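Side-chain contact in dimethylsulfoniopropionate lyase (Roseovarius nubinhibens, PDB 4B29), which probably cleaves dimethylsulfoniopropionate, releasing dimethyl sulfide, and binds a zinc ion in a cupin barrel: residues E33-W38 against L199-W204. Residues are numbered along the deposited sequence; the frame is centred on the assembly and turned at random.
Sequences EAARDW and LTLVLW. With EDO (1,2-ethanediol), chain F.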
loop_
_atom_site.group_PDB
_atom_site.type_symbol
_atom_site.label_atom_id
_atom_site.label_comp_id
_atom_site.label_asym_id
_atom_site.label_seq_id
_atom_site.Cartn_x
_atom_site.Cartn_y
_atom_site.Cartn_z
ATOM N N GLU A 33 -1.884 14.680 3.469
ATOM C CA GLU A 33 -2.553 15.612 2.582
ATOM C C GLU A 33 -2.543 15.074 1.136
ATOM O O GLU A 33 -3.536 15.184 0.442
ATOM C CB GLU A 33 -1.867 16.990 2.648
ATOM C CG GLU A 33 -2.041 17.694 3.996
ATOM C CD GLU A 33 -1.041 18.856 4.223
ATOM O OE1 GLU A 33 -0.205 19.134 3.342
ATOM O OE2 GLU A 33 -1.078 19.476 5.311
ATOM N N ALA A 34 -1.411 14.541 0.721
ATOM C CA ALA A 34 -1.264 14.018 -0.634
ATOM C C ALA A 34 -2.171 12.806 -0.809
ATOM O O ALA A 34 -2.810 12.678 -1.866
ATOM C CB ALA A 34 0.180 13.647 -0.924
ATOM N N ALA A 35 -2.299 12.000 0.246
ATOM C CA ALA A 35 -3.197 10.817 0.177
ATOM C C ALA A 35 -4.653 11.244 0.100
ATOM O O ALA A 35 -5.450 10.661 -0.631
ATOM C CB ALA A 35 -2.950 9.889 1.370
ATOM N N ARG A 36 -5.035 12.290 0.839
ATOM C CA ARG A 36 -6.383 12.783 0.809
ATOM C C ARG A 36 -6.722 13.330 -0.584
ATOM O O ARG A 36 -7.823 13.096 -1.131
ATOM C CB ARG A 36 -6.561 13.889 1.863
ATOM C CG ARG A 36 -8.016 14.377 1.935
ATOM C CD ARG A 36 -8.246 15.415 3.069
ATOM N NE ARG A 36 -9.681 15.729 3.099
ATOM C CZ ARG A 36 -10.362 16.167 4.167
ATOM N NH1 ARG A 36 -9.748 16.360 5.342
ATOM N NH2 ARG A 36 -11.676 16.383 4.067
ATOM N N ASP A 37 -5.770 14.058 -1.163
ATOM C CA ASP A 37 -5.988 14.640 -2.494
ATOM C C ASP A 37 -6.159 13.491 -3.522
ATOM O O ASP A 37 -7.003 13.603 -4.434
ATOM C CB ASP A 37 -4.759 15.457 -2.926
ATOM C CG ASP A 37 -4.640 16.817 -2.193
ATOM O OD1 ASP A 37 -5.625 17.286 -1.584
ATOM O OD2 ASP A 37 -3.530 17.398 -2.296
ATOM N N TRP A 38 -5.341 12.459 -3.356
ATOM C CA TRP A 38 -5.382 11.251 -4.244
ATOM C C TRP A 38 -6.765 10.601 -4.118
ATOM O O TRP A 38 -7.437 10.321 -5.119
ATOM C CB TRP A 38 -4.283 10.333 -3.805
ATOM C CG TRP A 38 -4.126 9.018 -4.529
ATOM C CD1 TRP A 38 -4.403 7.766 -4.017
ATOM C CD2 TRP A 38 -3.521 8.807 -5.812
ATOM N NE1 TRP A 38 -3.983 6.781 -4.921
ATOM C CE2 TRP A 38 -3.448 7.410 -6.020
ATOM C CE3 TRP A 38 -2.999 9.678 -6.793
ATOM C CZ2 TRP A 38 -2.900 6.852 -7.178
ATOM C CZ3 TRP A 38 -2.448 9.113 -7.958
ATOM C CH2 TRP A 38 -2.427 7.715 -8.126
ATOM N N LEU A 199 4.701 0.819 -6.330
ATOM C CA LEU A 199 4.384 1.469 -5.036
ATOM C C LEU A 199 2.867 1.654 -5.051
ATOM O O LEU A 199 2.312 2.207 -6.018
ATOM C CB LEU A 199 5.103 2.810 -4.984
ATOM C CG LEU A 199 4.851 3.741 -3.769
ATOM C CD1 LEU A 199 5.338 3.067 -2.488
ATOM C CD2 LEU A 199 5.517 5.139 -3.983
ATOM N N THR A 200 2.192 1.183 -3.982
ATOM C CA THR A 200 0.709 1.152 -3.982
ATOM C C THR A 200 0.171 1.880 -2.761
ATOM O O THR A 200 0.886 2.013 -1.744
ATOM C CB THR A 200 0.176 -0.290 -3.898
ATOM O OG1 THR A 200 0.718 -0.921 -2.730
ATOM C CG2 THR A 200 0.659 -1.112 -5.185
ATOM N N LEU A 201 -1.076 2.324 -2.874
ATOM C CA LEU A 201 -1.773 2.911 -1.718
ATOM C C LEU A 201 -3.163 2.256 -1.741
ATOM O O LEU A 201 -3.848 2.247 -2.788
ATOM C CB LEU A 201 -1.814 4.451 -1.824
ATOM C CG LEU A 201 -2.442 5.047 -0.541
ATOM C CD1 LEU A 201 -1.750 6.380 -0.148
ATOM C CD2 LEU A 201 -3.928 5.270 -0.807
ATOM N N VAL A 202 -3.566 1.681 -0.607
ATOM C CA VAL A 202 -4.678 0.705 -0.626
ATOM C C VAL A 202 -5.673 1.067 0.476
ATOM O O VAL A 202 -5.262 1.427 1.575
ATOM C CB VAL A 202 -4.097 -0.682 -0.335
ATOM C CG1 VAL A 202 -5.191 -1.763 -0.227
ATOM C CG2 VAL A 202 -3.063 -1.042 -1.442
ATOM N N LEU A 203 -6.950 0.990 0.152
ATOM C CA LEU A 203 -7.997 1.170 1.183
ATOM C C LEU A 203 -8.576 -0.193 1.587
ATOM O O LEU A 203 -8.631 -1.167 0.773
ATOM C CB LEU A 203 -9.176 1.963 0.626
ATOM C CG LEU A 203 -8.878 3.325 -0.072
ATOM C CD1 LEU A 203 -10.147 4.030 -0.436
ATOM C CD2 LEU A 203 -8.014 4.209 0.884
ATOM N N TRP A 204 -9.087 -0.246 2.837
ATOM C CA TRP A 204 -9.694 -1.498 3.331
ATOM C C TRP A 204 -11.005 -1.163 4.004
ATOM O O TRP A 204 -11.143 -0.064 4.592
ATOM C CB TRP A 204 -8.810 -2.134 4.433
ATOM C CG TRP A 204 -7.378 -2.401 4.095
ATOM C CD1 TRP A 204 -6.361 -1.470 3.769
ATOM C CD2 TRP A 204 -6.802 -3.679 3.926
ATOM N NE1 TRP A 204 -5.195 -2.145 3.520
ATOM C CE2 TRP A 204 -5.436 -3.496 3.608
ATOM C CE3 TRP A 204 -7.301 -4.984 4.061
ATOM C CZ2 TRP A 204 -4.553 -4.575 3.387
ATOM C CZ3 TRP A 204 -6.395 -6.083 3.849
ATOM C CH2 TRP A 204 -5.055 -5.858 3.543
HETATM C C1 EDO F . -0.807 -2.596 0.254
HETATM O O1 EDO F . -0.220 -2.854 -1.023
HETATM C C2 EDO F . 0.017 -3.351 1.262
HETATM O O2 EDO F . -0.726 -3.236 2.460
#
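The CA atoms of Ala-35 and Leu-201, 8.3 Å apart, are the nearest CA pair, where helix 24-41 packs on strand 198-205. The strand belongs to the larger sheet of the cupin fold, and the helix covers part of the sheet's outer face. Leu-201 makes the whole contact from the strand side, through its two methyl groups. Leu-201 CD1 meets the methyl Ala-35 CB at 4.0 Å. Leu-201 CD2 lies 4.1 Å from Trp-38 CD1, approaching the indole obliquely. With CG anti to the backbone N (chi1 179°), the Trp-38 side chain extends from the helix and runs past that of Leu-201 in the opposite direction. Ser-157 OG on the adjacent strand 153-159 accepts a hydrogen bond from Trp-38 NE1 and also hydrogen-bonds to Leu-201 O, so one hydroxyl ties the indole to the strand backbone. Ala-35, Trp-38 and Leu-201 are all shielded from solvent.

Thr-200 and Val-202 point away from the helix, into the barrel. There they meet an ethanediol, probably carried over from crystallisation. Val-202 also touches the zinc ligand Glu-154. The ethanediol is also hydrogen-bonded to Thr-135 OG1, and its O1 shares a 2.7 Å hydrogen bond with Thr-200 OG1.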